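Local coordinates for protein TRAP dicarboxylate transporter-DctP subunit (Marinobacter aquaeolei, PDB 4PFI) that probably captures an organic acid anion, perhaps a dicarboxylate, in the periplasm and delivers it to a TRAP membrane transporter, at residues Val108-Phe114 with Phe140-Tyr144; Leu116-Glu122 with Ala240-Arg244; Ala127-Glu132 with Ser275-Trp279; Leu168-Phe174 with Glu308-Phe312. All blocks are in the same frame, centred on the assembly; numbering follows the deposited sequence.

Contact 1: Val108-Phe114 with Phe140-Tyr144; sequences VPETGLF and FEPAY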
loop_
_atom_site.group_PDB
_atom_site.type_symbol
_atom_site.label_atom_id
_atom_site.label_comp_id
_atom_site.label_asym_id
_atom_site.label_seq_id
_atom_site.Cartn_x
_atom_site.Cartn_y
_atom_site.Cartn_z
ATOM N N VAL A 108 -1.245 -13.034 -6.660
ATOM C CA VAL A 108 0.090 -12.485 -6.922
ATOM C C VAL A 108 0.900 -12.312 -5.627
ATOM O O VAL A 108 1.100 -11.186 -5.154
ATOM C CB VAL A 108 -0.018 -11.100 -7.592
ATOM C CG1 VAL A 108 1.310 -10.689 -8.176
ATOM C CG2 VAL A 108 -1.105 -11.114 -8.653
ATOM N N PRO A 109 1.387 -13.425 -5.065
ATOM C CA PRO A 109 2.066 -13.470 -3.762
ATOM C C PRO A 109 3.345 -12.639 -3.713
ATOM O O PRO A 109 3.818 -12.301 -2.628
ATOM C CB PRO A 109 2.408 -14.954 -3.584
ATOM C CG PRO A 109 1.633 -15.690 -4.661
ATOM C CD PRO A 109 1.444 -14.716 -5.769
ATOM N N GLU A 110 3.880 -12.300 -4.877
ATOM C CA GLU A 110 5.120 -11.549 -4.972
ATOM C C GLU A 110 4.939 -10.146 -4.391
ATOM O O GLU A 110 5.907 -9.510 -3.970
ATOM C CB GLU A 110 5.570 -11.468 -6.439
ATOM C CG GLU A 110 5.929 -12.837 -7.031
ATOM C CD GLU A 110 4.715 -13.740 -7.278
ATOM O OE1 GLU A 110 3.622 -13.216 -7.585
ATOM O OE2 GLU A 110 4.851 -14.982 -7.169
ATOM N N THR A 111 3.702 -9.657 -4.381
ATOM C CA THR A 111 3.430 -8.333 -3.825
ATOM C C THR A 111 3.676 -8.323 -2.306
ATOM O O THR A 111 3.808 -7.257 -1.713
ATOM C CB THR A 111 2.003 -7.834 -4.165
ATOM O OG1 THR A 111 1.024 -8.787 -3.729
ATOM C CG2 THR A 111 1.852 -7.625 -5.663
ATOM N N GLY A 112 3.769 -9.507 -1.688
ATOM C CA GLY A 112 4.146 -9.598 -0.289
ATOM C C GLY A 112 5.462 -8.885 0.006
ATOM O O GLY A 112 5.710 -8.458 1.122
ATOM N N LEU A 113 6.320 -8.777 -0.998
ATOM C CA LEU A 113 7.551 -8.020 -0.865
ATOM C C LEU A 113 7.305 -6.665 -0.184
ATOM O O LEU A 113 8.113 -6.227 0.617
ATOM C CB LEU A 113 8.159 -7.787 -2.251
ATOM C CG LEU A 113 9.464 -6.990 -2.323
ATOM C CD1 LEU A 113 10.665 -7.896 -2.045
ATOM C CD2 LEU A 113 9.599 -6.291 -3.712
ATOM N N PHE A 114 6.187 -6.022 -0.509
ATOM C CA PHE A 114 5.886 -4.672 -0.033
ATOM C C PHE A 114 5.394 -4.598 1.400
ATOM O O PHE A 114 5.259 -3.501 1.942
ATOM C CB PHE A 114 4.854 -3.999 -0.959
ATOM C CG PHE A 114 5.349 -3.812 -2.344
ATOM C CD1 PHE A 114 6.466 -3.024 -2.580
ATOM C CD2 PHE A 114 4.742 -4.471 -3.408
ATOM C CE1 PHE A 114 6.959 -2.867 -3.879
ATOM C CE2 PHE A 114 5.223 -4.313 -4.704
ATOM C CZ PHE A 114 6.344 -3.504 -4.939
ATOM N N PHE A 140 7.870 -8.014 -12.044
ATOM C CA PHE A 140 6.556 -8.275 -11.491
ATOM C C PHE A 140 5.533 -8.564 -12.552
ATOM O O PHE A 140 4.553 -9.255 -12.288
ATOM C CB PHE A 140 6.080 -7.062 -10.697
ATOM C CG PHE A 140 6.460 -7.095 -9.263
ATOM C CD1 PHE A 140 5.716 -7.833 -8.361
ATOM C CD2 PHE A 140 7.534 -6.363 -8.808
ATOM C CE1 PHE A 140 6.044 -7.845 -7.017
ATOM C CE2 PHE A 140 7.867 -6.364 -7.469
ATOM C CZ PHE A 140 7.118 -7.108 -6.563
ATOM N N GLU A 141 5.747 -8.004 -13.739
ATOM C CA GLU A 141 4.786 -8.115 -14.845
ATOM C C GLU A 141 4.241 -9.527 -15.083
ATOM O O GLU A 141 3.042 -9.700 -15.248
ATOM C CB GLU A 141 5.391 -7.581 -16.149
ATOM C CG GLU A 141 5.278 -6.077 -16.326
ATOM C CD GLU A 141 5.859 -5.583 -17.654
ATOM O OE1 GLU A 141 5.632 -6.237 -18.709
ATOM O OE2 GLU A 141 6.554 -4.542 -17.640
ATOM N N PRO A 142 5.121 -10.536 -15.133
ATOM C CA PRO A 142 4.686 -11.918 -15.376
ATOM C C PRO A 142 3.751 -12.435 -14.279
ATOM O O PRO A 142 2.768 -13.104 -14.596
ATOM C CB PRO A 142 6.003 -12.703 -15.381
ATOM C CG PRO A 142 7.053 -11.695 -15.688
ATOM C CD PRO A 142 6.586 -10.438 -15.032
ATOM N N ALA A 143 4.042 -12.120 -13.013
ATOM C CA ALA A 143 3.207 -12.585 -11.908
ATOM C C ALA A 143 1.795 -12.020 -12.047
ATOM O O ALA A 143 0.806 -12.697 -11.757
ATOM C CB ALA A 143 3.817 -12.196 -10.575
ATOM N N TYR A 144 1.711 -10.779 -12.514
ATOM C CA TYR A 144 0.428 -10.120 -12.723
ATOM C C TYR A 144 -0.325 -10.694 -13.918
ATOM O O TYR A 144 -1.550 -10.868 -13.864
ATOM C CB TYR A 144 0.632 -8.621 -12.939
ATOM C CG TYR A 144 0.713 -7.825 -11.655
ATOM C CD1 TYR A 144 1.910 -7.710 -10.974
ATOM C CD2 TYR A 144 -0.402 -7.187 -11.133
ATOM C CE1 TYR A 144 2.000 -7.000 -9.828
ATOM C CE2 TYR A 144 -0.320 -6.460 -9.975
ATOM C CZ TYR A 144 0.890 -6.374 -9.329
ATOM O OH TYR A 144 1.043 -5.663 -8.180
#
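Phe114 and Phe140 reach toward each other from opposite directions and bring two nearly parallel rings together, the planes 16° apart. They are slid so far along each other that there is hardly any overlap: the centroids are 5.6 Å apart, and Phe114 CE2 comes within 3.9 Å of Phe140 CZ. Round its rim the Phe140 ring meets other parts of the 3-10 segment, with Leu113 CD2 at the edge and Glu110 O 3.5 Å from Phe140 CE1, also near the ring plane. Phe154 and Phe136 add edge-to-face partners, so this ring belongs to a wider aromatic cluster.

The arrangement illustrates how a loop is fixed in the alpha/beta fold of family 7 solute-binding proteins. A short 3-10 turn between helix 101-104 and helix 124-132 leans on helix 134-145, with strand 149-164 and helix 318-339 adding further packing.

Contacts made by methyl groups occupy the other end. A chi1 of -166° turns Val108 CG1 away from the backbone N, to the side where Ala143 and Tyr144 lie. There Val108 CG1 is 3.8 Å from Ala143 CB and also sits over one face of the Tyr144 ring, displaced toward its rim. Thr111 CG2 crosses the end of that tyrosine, 3.3 Å from Tyr144 OH. Glu110 is bent at chi2, which brings its carboxylate alongside Ala143 CB.

The polar bonds here are internal to the turn. Val108 O is gripped twice by Thr111, through the backbone N and through Thr111 OG1 at 2.8 Å, the hydroxyl bond running close to the line of the carbonyl. This fixes the rotation of the threonine and leaves its methyl group directed at the tyrosine.

Contact 2: Leu116-Glu122 with Ala240-Arg244; sequences LHFLLPE and ARASR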
loop_
_atom_site.group_PDB
_atom_site.type_symbol
_atom_site.label_atom_id
_atom_site.label_comp_id
_atom_site.label_asym_id
_atom_site.label_seq_id
_atom_site.Cartn_x
_atom_site.Cartn_y
_atom_site.Cartn_z
ATOM N N LEU A 116 7.120 -6.578 3.709
ATOM C CA LEU A 116 8.312 -6.964 4.493
ATOM C C LEU A 116 8.916 -5.752 5.216
ATOM O O LEU A 116 9.069 -4.678 4.630
ATOM C CB LEU A 116 9.373 -7.619 3.597
ATOM C CG LEU A 116 9.035 -9.047 3.135
ATOM C CD1 LEU A 116 10.028 -9.506 2.104
ATOM C CD2 LEU A 116 8.999 -10.024 4.318
ATOM N N HIS A 117 9.265 -5.902 6.485
ATOM C CA HIS A 117 9.769 -4.752 7.237
ATOM C C HIS A 117 11.254 -4.492 6.922
ATOM O O HIS A 117 12.019 -5.443 6.785
ATOM C CB HIS A 117 9.566 -4.968 8.742
ATOM C CG HIS A 117 8.125 -4.968 9.164
ATOM N ND1 HIS A 117 7.731 -5.022 10.471
ATOM C CD2 HIS A 117 6.985 -4.923 8.421
ATOM C CE1 HIS A 117 6.405 -5.012 10.531
ATOM N NE2 HIS A 117 5.938 -4.962 9.308
ATOM N N PHE A 118 11.638 -3.215 6.814
ATOM C CA PHE A 118 13.043 -2.795 6.694
ATOM C C PHE A 118 13.729 -3.315 5.431
ATOM O O PHE A 118 14.926 -3.527 5.427
ATOM C CB PHE A 118 13.823 -3.204 7.947
ATOM C CG PHE A 118 13.195 -2.696 9.220
ATOM C CD1 PHE A 118 13.228 -1.342 9.529
ATOM C CD2 PHE A 118 12.535 -3.558 10.087
ATOM C CE1 PHE A 118 12.618 -0.856 10.670
ATOM C CE2 PHE A 118 11.929 -3.068 11.242
ATOM C CZ PHE A 118 11.972 -1.711 11.525
ATOM N N LEU A 119 12.975 -3.494 4.352
ATOM C CA LEU A 119 13.523 -4.093 3.148
ATOM C C LEU A 119 13.812 -3.022 2.106
ATOM O O LEU A 119 14.968 -2.788 1.748
ATOM C CB LEU A 119 12.554 -5.122 2.567
ATOM C CG LEU A 119 13.052 -5.798 1.281
ATOM C CD1 LEU A 119 13.922 -6.996 1.620
ATOM C CD2 LEU A 119 11.883 -6.204 0.410
ATOM N N LEU A 120 12.757 -2.390 1.604
ATOM C CA LEU A 120 12.907 -1.285 0.677
ATOM C C LEU A 120 13.704 -0.171 1.350
ATOM O O LEU A 120 13.662 -0.030 2.566
ATOM C CB LEU A 120 11.544 -0.756 0.277
ATOM C CG LEU A 120 10.793 -1.492 -0.821
ATOM C CD1 LEU A 120 10.822 -3.012 -0.641
ATOM C CD2 LEU A 120 9.358 -0.965 -0.843
ATOM N N PRO A 121 14.447 0.619 0.560
ATOM C CA PRO A 121 15.254 1.707 1.129
ATOM C C PRO A 121 14.390 2.751 1.878
ATOM O O PRO A 121 13.313 3.109 1.399
ATOM C CB PRO A 121 15.932 2.320 -0.100
ATOM C CG PRO A 121 15.147 1.855 -1.268
ATOM C CD PRO A 121 14.582 0.530 -0.903
ATOM N N GLU A 122 14.862 3.189 3.048
ATOM C CA GLU A 122 14.207 4.194 3.887
ATOM C C GLU A 122 14.082 5.518 3.171
ATOM O O GLU A 122 13.010 6.126 3.137
ATOM C CB GLU A 122 15.056 4.489 5.125
ATOM C CG GLU A 122 15.410 3.309 5.963
ATOM C CD GLU A 122 16.349 3.687 7.092
ATOM O OE1 GLU A 122 16.749 4.876 7.167
ATOM O OE2 GLU A 122 16.684 2.795 7.905
ATOM N N ALA A 240 7.637 3.524 13.242
ATOM C CA ALA A 240 8.845 2.708 13.139
ATOM C C ALA A 240 9.495 2.833 11.781
ATOM O O ALA A 240 10.625 2.419 11.630
ATOM C CB ALA A 240 8.534 1.259 13.392
ATOM N N ARG A 241 8.781 3.420 10.812
ATOM C CA ARG A 241 9.217 3.464 9.414
ATOM C C ARG A 241 9.759 2.061 9.012
ATOM O O ARG A 241 10.931 1.897 8.690
ATOM C CB ARG A 241 10.249 4.582 9.244
ATOM C CG ARG A 241 9.651 5.997 9.282
ATOM C CD ARG A 241 10.733 7.100 9.053
ATOM N NE ARG A 241 11.776 7.017 10.087
ATOM C CZ ARG A 241 13.078 6.839 9.870
ATOM N NH1 ARG A 241 13.593 6.756 8.635
ATOM N NH2 ARG A 241 13.886 6.757 10.917
ATOM N N ALA A 242 8.895 1.047 9.101
ATOM C CA ALA A 242 9.294 -0.331 8.828
ATOM C C ALA A 242 8.914 -0.700 7.406
ATOM O O ALA A 242 9.671 -1.359 6.711
ATOM C CB ALA A 242 8.660 -1.293 9.838
ATOM N N SER A 243 7.742 -0.257 6.958
ATOM C CA SER A 243 7.321 -0.482 5.574
ATOM C C SER A 243 6.351 0.598 5.142
ATOM O O SER A 243 5.718 1.269 5.968
ATOM C CB SER A 243 6.643 -1.845 5.427
ATOM O OG SER A 243 5.594 -1.964 6.362
ATOM N N ARG A 244 6.205 0.735 3.836
ATOM C CA ARG A 244 5.284 1.669 3.235
ATOM C C ARG A 244 4.053 0.974 2.659
ATOM O O ARG A 244 4.097 -0.190 2.279
ATOM C CB ARG A 244 5.988 2.389 2.107
ATOM C CG ARG A 244 6.994 3.441 2.547
ATOM C CD ARG A 244 7.593 4.064 1.310
ATOM N NE ARG A 244 8.611 5.069 1.589
ATOM C CZ ARG A 244 9.903 4.809 1.698
ATOM N NH1 ARG A 244 10.354 3.566 1.577
ATOM N NH2 ARG A 244 10.755 5.791 1.930
HETATM O O HOH W 1 10.305 -2.260 3.606
#
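Ala242 O is the polar atom on which Phe118, His117 and a water converge. Phe118 N donates to Ala242 O over 2.7 Å in an almost straight bond (175° at the hydrogen), approaching only slightly tilted from the carbonyl plane. His117 CA adds a CH...O contact to Ala242 O at 3.4 Å. The water gives a longer bond to the same oxygen, donates to Leu116 O as well and accepts from Leu119 N, tying the bend of 116-122 to the opposing loop.

The methyl group of Ala242 sits in the corner made by two rings, a face of each turned to it. Ala242 CB lies 4.0 and 4.1 Å from the centroids of His117 and Phe118 respectively, displaced toward the rim in both. His117 ND1 is bonded to Tyr194 OH, which helps fix that ring.

Further along, Arg244 runs fully extended from CG to NE and spreads its guanidinium across two successive carbonyls. Arg244 NH1 donates to Pro121 O at 3.0 Å, with the acceptor at the edge of the guanidinium, in its plane. Arg244 NH2 reaches Glu122 O at 2.6 Å, but less directly: the donor stands above that carbonyl plane, 42° out of it. Trp159 contributes a cation-pi contact to the same arginine.

Glu122 OE1 and Arg241 NH1 form only a long salt bridge of 4.0 Å; their stronger partners are Arg309 and Glu306. A loop and the irregular lead-in to strand 244-252 thus share three hydrogen bonds, all ending on main-chain carbonyls, which suggests that the join relies more on backbone path and Arg244 than on that ion pair.

Contact 3: Ala127-Glu132 with Ser275-Trp279; sequences ARRLLE and SEEAW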
loop_
_atom_site.group_PDB
_atom_site.type_symbol
_atom_site.label_atom_id
_atom_site.label_comp_id
_atom_site.label_asym_id
_atom_site.label_seq_id
_atom_site.Cartn_x
_atom_site.Cartn_y
_atom_site.Cartn_z
ATOM N N ALA A 127 14.233 4.846 -2.842
ATOM C CA ALA A 127 12.972 4.094 -2.853
ATOM C C ALA A 127 12.159 4.417 -4.108
ATOM O O ALA A 127 11.608 3.525 -4.762
ATOM C CB ALA A 127 12.169 4.409 -1.615
ATOM N N ARG A 128 12.098 5.698 -4.448
ATOM C CA ARG A 128 11.449 6.126 -5.672
ATOM C C ARG A 128 12.142 5.491 -6.890
ATOM O O ARG A 128 11.479 4.921 -7.756
ATOM C CB ARG A 128 11.490 7.655 -5.790
ATOM C CG ARG A 128 10.552 8.208 -6.844
ATOM C CD ARG A 128 10.545 9.727 -6.834
ATOM N NE ARG A 128 11.843 10.283 -7.192
ATOM C CZ ARG A 128 12.264 10.459 -8.441
ATOM N NH1 ARG A 128 13.468 10.979 -8.670
ATOM N NH2 ARG A 128 11.490 10.120 -9.459
ATOM N N ARG A 129 13.470 5.579 -6.943
ATOM C CA ARG A 129 14.237 5.026 -8.066
ATOM C C ARG A 129 13.880 3.567 -8.299
ATOM O O ARG A 129 13.702 3.137 -9.436
ATOM C CB ARG A 129 15.749 5.121 -7.814
ATOM C CG ARG A 129 16.380 6.453 -8.193
ATOM C CD ARG A 129 17.932 6.396 -8.208
ATOM N NE ARG A 129 18.524 6.601 -6.875
ATOM C CZ ARG A 129 19.282 5.721 -6.210
ATOM N NH1 ARG A 129 19.582 4.536 -6.739
ATOM N NH2 ARG A 129 19.754 6.034 -4.999
ATOM N N LEU A 130 13.810 2.806 -7.214
ATOM C CA LEU A 130 13.531 1.375 -7.286
ATOM C C LEU A 130 12.162 1.093 -7.901
ATOM O O LEU A 130 12.054 0.346 -8.876
ATOM C CB LEU A 130 13.596 0.763 -5.891
ATOM C CG LEU A 130 13.433 -0.751 -5.838
ATOM C CD1 LEU A 130 14.657 -1.462 -6.504
ATOM C CD2 LEU A 130 13.193 -1.188 -4.380
ATOM N N LEU A 131 11.120 1.703 -7.339
ATOM C CA LEU A 131 9.748 1.477 -7.804
ATOM C C LEU A 131 9.564 1.883 -9.268
ATOM O O LEU A 131 8.670 1.378 -9.940
ATOM C CB LEU A 131 8.740 2.243 -6.938
ATOM C CG LEU A 131 8.549 1.801 -5.477
ATOM C CD1 LEU A 131 7.638 2.781 -4.762
ATOM C CD2 LEU A 131 7.989 0.385 -5.322
ATOM N N GLU A 132 10.396 2.810 -9.735
ATOM C CA GLU A 132 10.317 3.367 -11.093
ATOM C C GLU A 132 11.148 2.568 -12.070
ATOM O O GLU A 132 10.973 2.683 -13.276
ATOM C CB GLU A 132 10.862 4.796 -11.119
ATOM C CG GLU A 132 9.843 5.863 -10.835
ATOM C CD GLU A 132 10.447 7.266 -10.822
ATOM O OE1 GLU A 132 11.611 7.443 -11.267
ATOM O OE2 GLU A 132 9.749 8.194 -10.357
ATOM N N SER A 275 4.361 9.376 -10.748
ATOM C CA SER A 275 5.138 8.662 -9.746
ATOM C C SER A 275 5.720 9.651 -8.732
ATOM O O SER A 275 5.578 9.475 -7.518
ATOM C CB SER A 275 6.274 7.886 -10.405
ATOM O OG SER A 275 7.359 7.729 -9.505
ATOM N N GLU A 276 6.350 10.700 -9.257
ATOM C CA GLU A 276 7.077 11.685 -8.466
ATOM C C GLU A 276 6.122 12.562 -7.672
ATOM O O GLU A 276 6.354 12.863 -6.490
ATOM C CB GLU A 276 7.919 12.551 -9.406
ATOM C CG GLU A 276 8.786 13.603 -8.737
ATOM C CD GLU A 276 9.724 14.304 -9.728
ATOM O OE1 GLU A 276 10.085 15.473 -9.460
ATOM O OE2 GLU A 276 10.098 13.699 -10.770
ATOM N N GLU A 277 5.054 12.991 -8.330
ATOM C CA GLU A 277 4.029 13.796 -7.677
ATOM C C GLU A 277 3.343 12.975 -6.578
ATOM O O GLU A 277 2.914 13.512 -5.570
ATOM C CB GLU A 277 3.009 14.267 -8.718
ATOM C CG GLU A 277 1.756 14.913 -8.143
ATOM C CD GLU A 277 1.910 16.404 -7.860
ATOM O OE1 GLU A 277 2.956 16.991 -8.234
ATOM O OE2 GLU A 277 0.971 16.991 -7.268
ATOM N N ALA A 278 3.239 11.668 -6.783
ATOM C CA ALA A 278 2.611 10.804 -5.794
ATOM C C ALA A 278 3.403 10.824 -4.482
ATOM O O ALA A 278 2.819 10.798 -3.421
ATOM C CB ALA A 278 2.496 9.385 -6.320
ATOM N N TRP A 279 4.730 10.864 -4.564
ATOM C CA TRP A 279 5.537 10.925 -3.361
ATOM C C TRP A 279 5.236 12.205 -2.606
ATOM O O TRP A 279 5.235 12.229 -1.381
ATOM C CB TRP A 279 7.018 10.807 -3.674
ATOM C CG TRP A 279 7.366 9.392 -3.980
ATOM C CD1 TRP A 279 7.362 8.789 -5.218
ATOM C CD2 TRP A 279 7.759 8.382 -3.046
ATOM N NE1 TRP A 279 7.717 7.473 -5.096
ATOM C CE2 TRP A 279 7.969 7.196 -3.778
ATOM C CE3 TRP A 279 7.962 8.364 -1.665
ATOM C CZ2 TRP A 279 8.376 6.009 -3.177
ATOM C CZ3 TRP A 279 8.356 7.171 -1.064
ATOM C CH2 TRP A 279 8.561 6.016 -1.819
#
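Glu132 and Ser275 supply the hydrogen bond of this helix pair. Ser275 OG donates to Glu132 OE2 over 2.6 Å, using the anti lone pair of that oxygen; chi1 of 152° swings the hydroxyl away from the serine backbone N and across to the glutamate. Glu132 OE2 also takes a salt bridge from Arg128 NH2 at 2.7 Å, one turn back on its own helix, although the hydrogen bond within it is weakly angled. Arg128 NH1 pairs with Glu125, so the guanidinium spans two acids. Glu276 OE2 is near Arg128 NH2 as well, but well out of the guanidinium plane, where only charge attraction can act.

The apolar part centres on Trp279. Arg128 lays its aliphatic chain over the indole, Arg128 CB standing 4.2 Å from the centroid of the five-membered ring of Trp279 and Arg128 CG 3.4 Å from Trp279 NE1. Leu131 CD1 meets the indole at its edge, 3.7 Å from Trp279 CZ2, while Ala127 CB touches Trp279 CH2.

The short helical segments run roughly antiparallel, at 143°, with axes 11.0 Å apart. Helix 124-132 is thereby packed beside the long helix 263-296, and both rest on strands 149-164 and 244-252, where Trp279 reaches Pro156 and Arg244 and Leu131 meets Phe154 and Ile246.

Contact 4: Leu168-Phe174 with Glu308-Phe312; sequences LRTPSDF and ERAAF
Phe312 projects from helix 306-316 into the turn formed by 168-174, and Pro171 lies over one face of its ring. Pro171 CD stands 4.0 Å from the centroid of the Phe312 ring, 21° off the ring normal, in a CH-pi contact displaced toward the rim. Phe174 approaches differently: the two rings meet rim to rim with planes at 85°, and Phe174 CE2 is 3.5 Å from Phe312 CE1. Main-chain atoms close in too, Arg169 O lying 3.2 Å from Phe312 CE2.

Beside this apolar patch lies a charged pair. Arg169, extended from CG to NE, places NH1 3.3 Å from Glu308 OE2, in a salt bridge whose hydrogen bond is weak; the carboxylate oxygen lies near the guanidinium plane, at its edge. The other oxygen, Glu308 OE1, accepts from Thr305 N, which anchors the acid. A water donates to both Arg169 O and Glu308 O, linking loop and helix backbones.

A second layer shapes the turn. Asp173 OD2 accepts Arg169 N at 2.9 Å through its anti lone pair and Thr170 N at 3.2 Å from above the carboxylate plane, while Asp173 N returns a bond to Thr170 O. Leu168 CD2 sits over the centre of the Phe174 ring. Trp162 and Tyr194 extend the aromatic cluster round both phenylalanines.

The turn leading from strand 149-164 to strand 178-180 is thus docked through Phe312 on helix 306-316, consistent with the alpha/beta fold of family 7 solute-binding proteins, in which helices flank the sheet.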
loop_
_atom_site.group_PDB
_atom_site.type_symbol
_atom_site.label_atom_id
_atom_site.label_comp_id
_atom_site.label_asym_id
_atom_site.label_seq_id
_atom_site.Cartn_x
_atom_site.Cartn_y
_atom_site.Cartn_z
ATOM N N LEU A 168 5.340 1.049 21.232
ATOM C CA LEU A 168 5.842 -0.188 20.662
ATOM C C LEU A 168 7.318 0.025 20.297
ATOM O O LEU A 168 7.661 0.163 19.120
ATOM C CB LEU A 168 5.016 -0.578 19.445
ATOM C CG LEU A 168 3.542 -0.877 19.750
ATOM C CD1 LEU A 168 2.684 -0.835 18.497
ATOM C CD2 LEU A 168 3.383 -2.235 20.440
ATOM N N ARG A 169 8.176 0.069 21.325
ATOM C CA ARG A 169 9.581 0.415 21.147
ATOM C C ARG A 169 10.494 -0.787 20.921
ATOM O O ARG A 169 11.547 -0.650 20.310
ATOM C CB ARG A 169 10.088 1.186 22.363
ATOM C CG ARG A 169 9.387 2.500 22.585
ATOM C CD ARG A 169 9.711 3.061 23.975
ATOM N NE ARG A 169 9.173 4.405 24.128
ATOM C CZ ARG A 169 9.662 5.468 23.496
ATOM N NH1 ARG A 169 10.705 5.324 22.676
ATOM N NH2 ARG A 169 9.101 6.665 23.673
ATOM N N THR A 170 10.106 -1.947 21.441
ATOM C CA THR A 170 10.886 -3.174 21.249
ATOM C C THR A 170 9.945 -4.312 20.875
ATOM O O THR A 170 8.756 -4.231 21.137
ATOM C CB THR A 170 11.671 -3.568 22.512
ATOM O OG1 THR A 170 10.755 -4.008 23.522
ATOM C CG2 THR A 170 12.456 -2.386 23.036
ATOM N N PRO A 171 10.472 -5.363 20.236
ATOM C CA PRO A 171 9.671 -6.554 19.934
ATOM C C PRO A 171 8.965 -7.064 21.170
ATOM O O PRO A 171 7.817 -7.506 21.083
ATOM C CB PRO A 171 10.722 -7.568 19.468
ATOM C CG PRO A 171 11.823 -6.733 18.911
ATOM C CD PRO A 171 11.854 -5.485 19.733
ATOM N N SER A 172 9.634 -6.986 22.313
ATOM C CA SER A 172 9.028 -7.402 23.563
ATOM C C SER A 172 7.640 -6.740 23.812
ATOM O O SER A 172 6.762 -7.358 24.414
ATOM C CB SER A 172 9.967 -7.085 24.724
ATOM O OG SER A 172 9.299 -7.345 25.948
ATOM N N ASP A 173 7.450 -5.494 23.364
ATOM C CA ASP A 173 6.168 -4.799 23.522
ATOM C C ASP A 173 5.003 -5.431 22.730
ATOM O O ASP A 173 3.829 -5.169 23.029
ATOM C CB ASP A 173 6.309 -3.330 23.126
ATOM C CG ASP A 173 7.194 -2.539 24.093
ATOM O OD1 ASP A 173 7.251 -2.911 25.295
ATOM O OD2 ASP A 173 7.835 -1.548 23.657
ATOM N N PHE A 174 5.324 -6.240 21.731
ATOM C CA PHE A 174 4.330 -6.935 20.909
ATOM C C PHE A 174 3.891 -8.277 21.516
ATOM O O PHE A 174 2.855 -8.814 21.115
ATOM C CB PHE A 174 4.878 -7.198 19.494
ATOM C CG PHE A 174 4.827 -6.009 18.590
ATOM C CD1 PHE A 174 3.672 -5.712 17.893
ATOM C CD2 PHE A 174 5.927 -5.176 18.447
ATOM C CE1 PHE A 174 3.604 -4.600 17.079
ATOM C CE2 PHE A 174 5.872 -4.069 17.616
ATOM C CZ PHE A 174 4.713 -3.775 16.940
ATOM N N GLU A 308 16.409 1.373 18.172
ATOM C CA GLU A 308 15.161 0.640 18.343
ATOM C C GLU A 308 14.741 0.025 17.007
ATOM O O GLU A 308 14.280 -1.107 16.957
ATOM C CB GLU A 308 14.070 1.552 18.935
ATOM C CG GLU A 308 14.276 1.883 20.408
ATOM C CD GLU A 308 13.400 3.053 20.915
ATOM O OE1 GLU A 308 12.972 3.924 20.120
ATOM O OE2 GLU A 308 13.128 3.101 22.134
ATOM N N ARG A 309 14.929 0.761 15.919
ATOM C CA ARG A 309 14.584 0.248 14.606
ATOM C C ARG A 309 15.451 -0.954 14.274
ATOM O O ARG A 309 14.969 -1.957 13.744
ATOM C CB ARG A 309 14.742 1.331 13.546
ATOM C CG ARG A 309 13.744 2.453 13.759
ATOM C CD ARG A 309 13.809 3.547 12.702
ATOM N NE ARG A 309 13.318 3.075 11.409
ATOM C CZ ARG A 309 14.060 2.971 10.317
ATOM N NH1 ARG A 309 15.345 3.316 10.335
ATOM N NH2 ARG A 309 13.512 2.530 9.196
ATOM N N ALA A 310 16.738 -0.834 14.595
ATOM C CA ALA A 310 17.715 -1.867 14.296
ATOM C C ALA A 310 17.327 -3.158 15.008
ATOM O O ALA A 310 17.486 -4.236 14.455
ATOM C CB ALA A 310 19.099 -1.424 14.708
ATOM N N ALA A 311 16.786 -3.041 16.215
ATOM C CA ALA A 311 16.355 -4.213 16.960
ATOM C C ALA A 311 15.160 -4.928 16.278
ATOM O O ALA A 311 15.075 -6.163 16.276
ATOM C CB ALA A 311 16.024 -3.838 18.420
ATOM N N PHE A 312 14.249 -4.154 15.697
ATOM C CA PHE A 312 13.093 -4.715 15.015
ATOM C C PHE A 312 13.529 -5.337 13.709
ATOM O O PHE A 312 12.968 -6.339 13.276
ATOM C CB PHE A 312 12.035 -3.642 14.731
ATOM C CG PHE A 312 11.139 -3.332 15.894
ATOM C CD1 PHE A 312 10.188 -4.250 16.315
ATOM C CD2 PHE A 312 11.183 -2.097 16.522
ATOM C CE1 PHE A 312 9.339 -3.955 17.371
ATOM C CE2 PHE A 312 10.313 -1.802 17.598
ATOM C CZ PHE A 312 9.404 -2.728 18.015
HETATM O O HOH W 2 13.363 -2.068 19.357
#

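How the contacts relate
From the N terminus, the first partners of contacts 1, 2 and 3 come in quick succession, at 108-114, 116-122 and 127-132, before any loop is closed. Contact 1 closes first, at 140-144, a short local loop. Contact 4 then opens at 168-174, and contacts 2, 3 and 4 close in turn at 240-244, 275-279 and 308-312. None is nested: every pair crosses except contacts 1 and 4, which lie in series. Contact 2 touches all the others, through Phe114 with Leu120, Arg244 with Trp279, and Arg309 with the carbonyls of Ala240 and Arg241. It thereby connects the 3-10 turn of contact 1 and the helix pair of contact 3 to the turn and helix of contact 4.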